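Local coordinates for NRPS (Penicillium fellutanum, PDB 6NKI), which is part of a nonribosomal peptide synthetase, with a Rossmann-type domain of the male sterility protein family that binds NADPH, at residues N263-D268 against P336-R341. Numbering follows the deposited sequence.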
ATOM      1  N   ASN A 263     -21.007  12.612  13.055  1.00107.87           N
ATOM      2  CA  ASN A 263     -20.834  12.155  14.427  1.00110.18           C
ATOM      3  C   ASN A 263     -19.365  12.252  14.822  1.00111.35           C
ATOM      4  O   ASN A 263     -18.505  11.600  14.217  1.00108.53           O
ATOM      5  CB  ASN A 263     -21.336  10.725  14.571  1.00104.97           C
ATOM      6  CG  ASN A 263     -21.252  10.221  15.990  1.00114.97           C
ATOM      7  OD1 ASN A 263     -20.850  10.938  16.905  1.00109.49           O
ATOM      8  ND2 ASN A 263     -21.605   8.958  16.176  1.00113.18           N
ATOM      9  N   SER A 264     -19.082  13.049  15.851  1.00118.37           N
ATOM     10  CA  SER A 264     -17.716  13.321  16.283  1.00121.20           C
ATOM     11  C   SER A 264     -17.394  12.740  17.654  1.00118.54           C
ATOM     12  O   SER A 264     -16.307  13.009  18.186  1.00111.53           O
ATOM     13  CB  SER A 264     -17.457  14.830  16.303  1.00133.11           C
ATOM     14  OG  SER A 264     -16.164  15.104  16.818  1.00134.83           O
ATOM     15  N   ASP A 265     -18.299  11.961  18.246  1.00120.22           N
ATOM     16  CA  ASP A 265     -18.078  11.470  19.600  1.00126.66           C
ATOM     17  C   ASP A 265     -17.271  10.185  19.641  1.00125.10           C
ATOM     18  O   ASP A 265     -17.055   9.640  20.727  1.00131.65           O
ATOM     19  CB  ASP A 265     -19.415  11.270  20.321  1.00133.43           C
ATOM     20  CG  ASP A 265     -20.102  12.585  20.641  1.00137.96           C
ATOM     21  OD1 ASP A 265     -19.383  13.606  20.758  1.00140.66           O
ATOM     22  OD2 ASP A 265     -21.344  12.594  20.786  1.00138.95           O
ATOM     23  N   GLU A 266     -16.797   9.705  18.502  1.00122.92           N
ATOM     24  CA  GLU A 266     -16.014   8.482  18.438  1.00117.59           C
ATOM     25  C   GLU A 266     -14.697   8.697  17.711  1.00112.53           C
ATOM     26  O   GLU A 266     -14.213   7.790  17.032  1.00108.28           O
ATOM     27  CB  GLU A 266     -16.796   7.384  17.737  1.00113.86           C
ATOM     28  CG  GLU A 266     -17.145   7.761  16.316  1.00113.03           C
ATOM     29  CD  GLU A 266     -17.624   6.577  15.541  1.00112.53           C
ATOM     30  OE1 GLU A 266     -17.551   5.466  16.110  1.00111.83           O
ATOM     31  OE2 GLU A 266     -18.079   6.757  14.388  1.00111.64           O
ATOM     32  N   SER A 267     -14.111   9.893  17.834  1.00112.45           N
ATOM     33  CA  SER A 267     -12.887  10.199  17.096  1.00110.49           C
ATOM     34  C   SER A 267     -11.748   9.235  17.432  1.00109.06           C
ATOM     35  O   SER A 267     -10.901   8.950  16.574  1.00103.17           O
ATOM     36  CB  SER A 267     -12.465  11.642  17.356  1.00111.80           C
ATOM     37  OG  SER A 267     -13.304  12.516  16.635  1.00112.43           O
ATOM     38  N   ASP A 268     -11.724   8.702  18.648  1.00115.23           N
ATOM     39  CA  ASP A 268     -10.661   7.789  19.030  1.00120.09           C
ATOM     40  C   ASP A 268     -10.986   6.335  18.690  1.00115.88           C
ATOM     41  O   ASP A 268     -10.142   5.462  18.908  1.00118.01           O
ATOM     42  CB  ASP A 268     -10.363   7.949  20.528  1.00138.10           C
ATOM     43  CG  ASP A 268      -8.944   7.528  20.902  1.00150.74           C
ATOM     44  OD1 ASP A 268      -8.204   7.029  20.024  1.00145.71           O
ATOM     45  OD2 ASP A 268      -8.561   7.742  22.076  1.00156.30           O
ATOM     46  N   PRO A 336     -19.246  19.262  13.514  1.00126.27           N
ATOM     47  CA  PRO A 336     -18.995  18.080  14.312  1.00126.73           C
ATOM     48  C   PRO A 336     -20.114  17.923  15.342  1.00126.21           C
ATOM     49  O   PRO A 336     -19.966  18.378  16.443  1.00130.31           O
ATOM     50  CB  PRO A 336     -17.707  18.434  15.056  1.00131.61           C
ATOM     51  CG  PRO A 336     -17.751  19.929  15.160  1.00133.60           C
ATOM     52  CD  PRO A 336     -18.394  20.382  13.870  1.00127.95           C
ATOM     53  N   SER A 337     -21.187  17.242  14.940  1.00122.79           N
ATOM     54  CA  SER A 337     -22.368  16.979  15.801  1.00127.87           C
ATOM     55  C   SER A 337     -22.093  15.818  16.758  1.00127.42           C
ATOM     56  O   SER A 337     -21.085  15.132  16.584  1.00123.74           O
ATOM     57  CB  SER A 337     -23.582  16.688  14.967  1.00129.88           C
ATOM     58  OG  SER A 337     -23.744  17.659  13.949  1.00131.32           O
ATOM     59  N   SER A 338     -22.941  15.658  17.772  1.00133.88           N
ATOM     60  CA  SER A 338     -22.820  14.542  18.692  1.00135.88           C
ATOM     61  C   SER A 338     -23.462  13.307  18.072  1.00133.92           C
ATOM     62  O   SER A 338     -24.099  13.365  17.017  1.00132.54           O
ATOM     63  CB  SER A 338     -23.472  14.869  20.039  1.00141.57           C
ATOM     64  OG  SER A 338     -24.881  14.933  19.935  1.00134.52           O
ATOM     65  N   SER A 339     -23.290  12.170  18.741  1.00135.28           N
ATOM     66  CA  SER A 339     -23.961  10.962  18.276  1.00137.32           C
ATOM     67  C   SER A 339     -25.477  11.091  18.410  1.00136.15           C
ATOM     68  O   SER A 339     -26.220  10.661  17.519  1.00132.78           O
ATOM     69  CB  SER A 339     -23.435   9.740  19.031  1.00139.60           C
ATOM     70  OG  SER A 339     -23.792   9.776  20.400  1.00145.54           O
ATOM     71  N   GLN A 340     -25.959  11.716  19.497  1.00143.62           N
ATOM     72  CA  GLN A 340     -27.401  11.916  19.624  1.00145.85           C
ATOM     73  C   GLN A 340     -27.903  12.985  18.663  1.00143.21           C
ATOM     74  O   GLN A 340     -28.994  12.844  18.102  1.00142.44           O
ATOM     75  CB  GLN A 340     -27.813  12.270  21.053  1.00151.18           C
ATOM     76  CG  GLN A 340     -27.812  11.147  22.075  1.00155.34           C
ATOM     77  CD  GLN A 340     -28.666  11.508  23.318  1.00167.31           C
ATOM     78  OE1 GLN A 340     -29.288  12.577  23.378  1.00172.90           O
ATOM     79  NE2 GLN A 340     -28.691  10.614  24.304  1.00171.92           N
ATOM     80  N   ARG A 341     -27.148  14.071  18.475  1.00142.24           N
ATOM     81  CA  ARG A 341     -27.568  15.086  17.511  1.00141.48           C
ATOM     82  C   ARG A 341     -27.693  14.502  16.117  1.00133.37           C
ATOM     83  O   ARG A 341     -28.712  14.681  15.440  1.00134.16           O
ATOM     84  CB  ARG A 341     -26.591  16.263  17.503  1.00143.02           C
ATOM     85  CG  ARG A 341     -26.754  17.176  18.695  1.00151.15           C
ATOM     86  CD  ARG A 341     -28.061  17.943  18.584  1.00158.46           C
ATOM     87  NE  ARG A 341     -28.333  18.680  19.801  1.00153.31           N
ATOM     88  CZ  ARG A 341     -28.945  18.125  20.835  1.00163.88           C
ATOM     89  NH1 ARG A 341     -29.306  16.850  20.754  1.00159.52           N
ATOM     90  NH2 ARG A 341     -29.195  18.827  21.939  1.00171.15           N
TER
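Ser264 N donates to Ser337 O at 3.0 Å. This bond ties the end of strand 261-263 to strand 335-337, and Asn263 forms a parallel bridge with Ser337. A second backbone donor, Ser339 N in the first turn of helix 339-351, is taken by a side chain: Asp265 OD2 lies 2.9 Å from it, with N-H...O at 160°. The amide meets the carboxylate from above its plane, 48° out of it, and the same oxygen lies alongside Ser338 CB. Ser338 OG, at the N-cap, accepts from Arg341 N at 2.8 Å, so two successive serines of this helix start contribute to satisfied bonds, one through its hydroxyl and one through its amide.

Asn263 lays its amide against Ser339, its chi1 of -177° turning CG away from the backbone N, and Asn263 ND2 comes within 3.5 Å of Ser339 CB. Asn263 OD1 accepts from Asp265 N at 3.1 Å; ND2 is satisfied by Gly371 O. Although OD1 is also near Ser339 N, the angle there is too poor for a bond. Ser264 CB packs on Pro336 CB. The geometry is that of a two-stranded parallel sheet whose ends lead into an Asx turn on one side and an N-capped helix on the other.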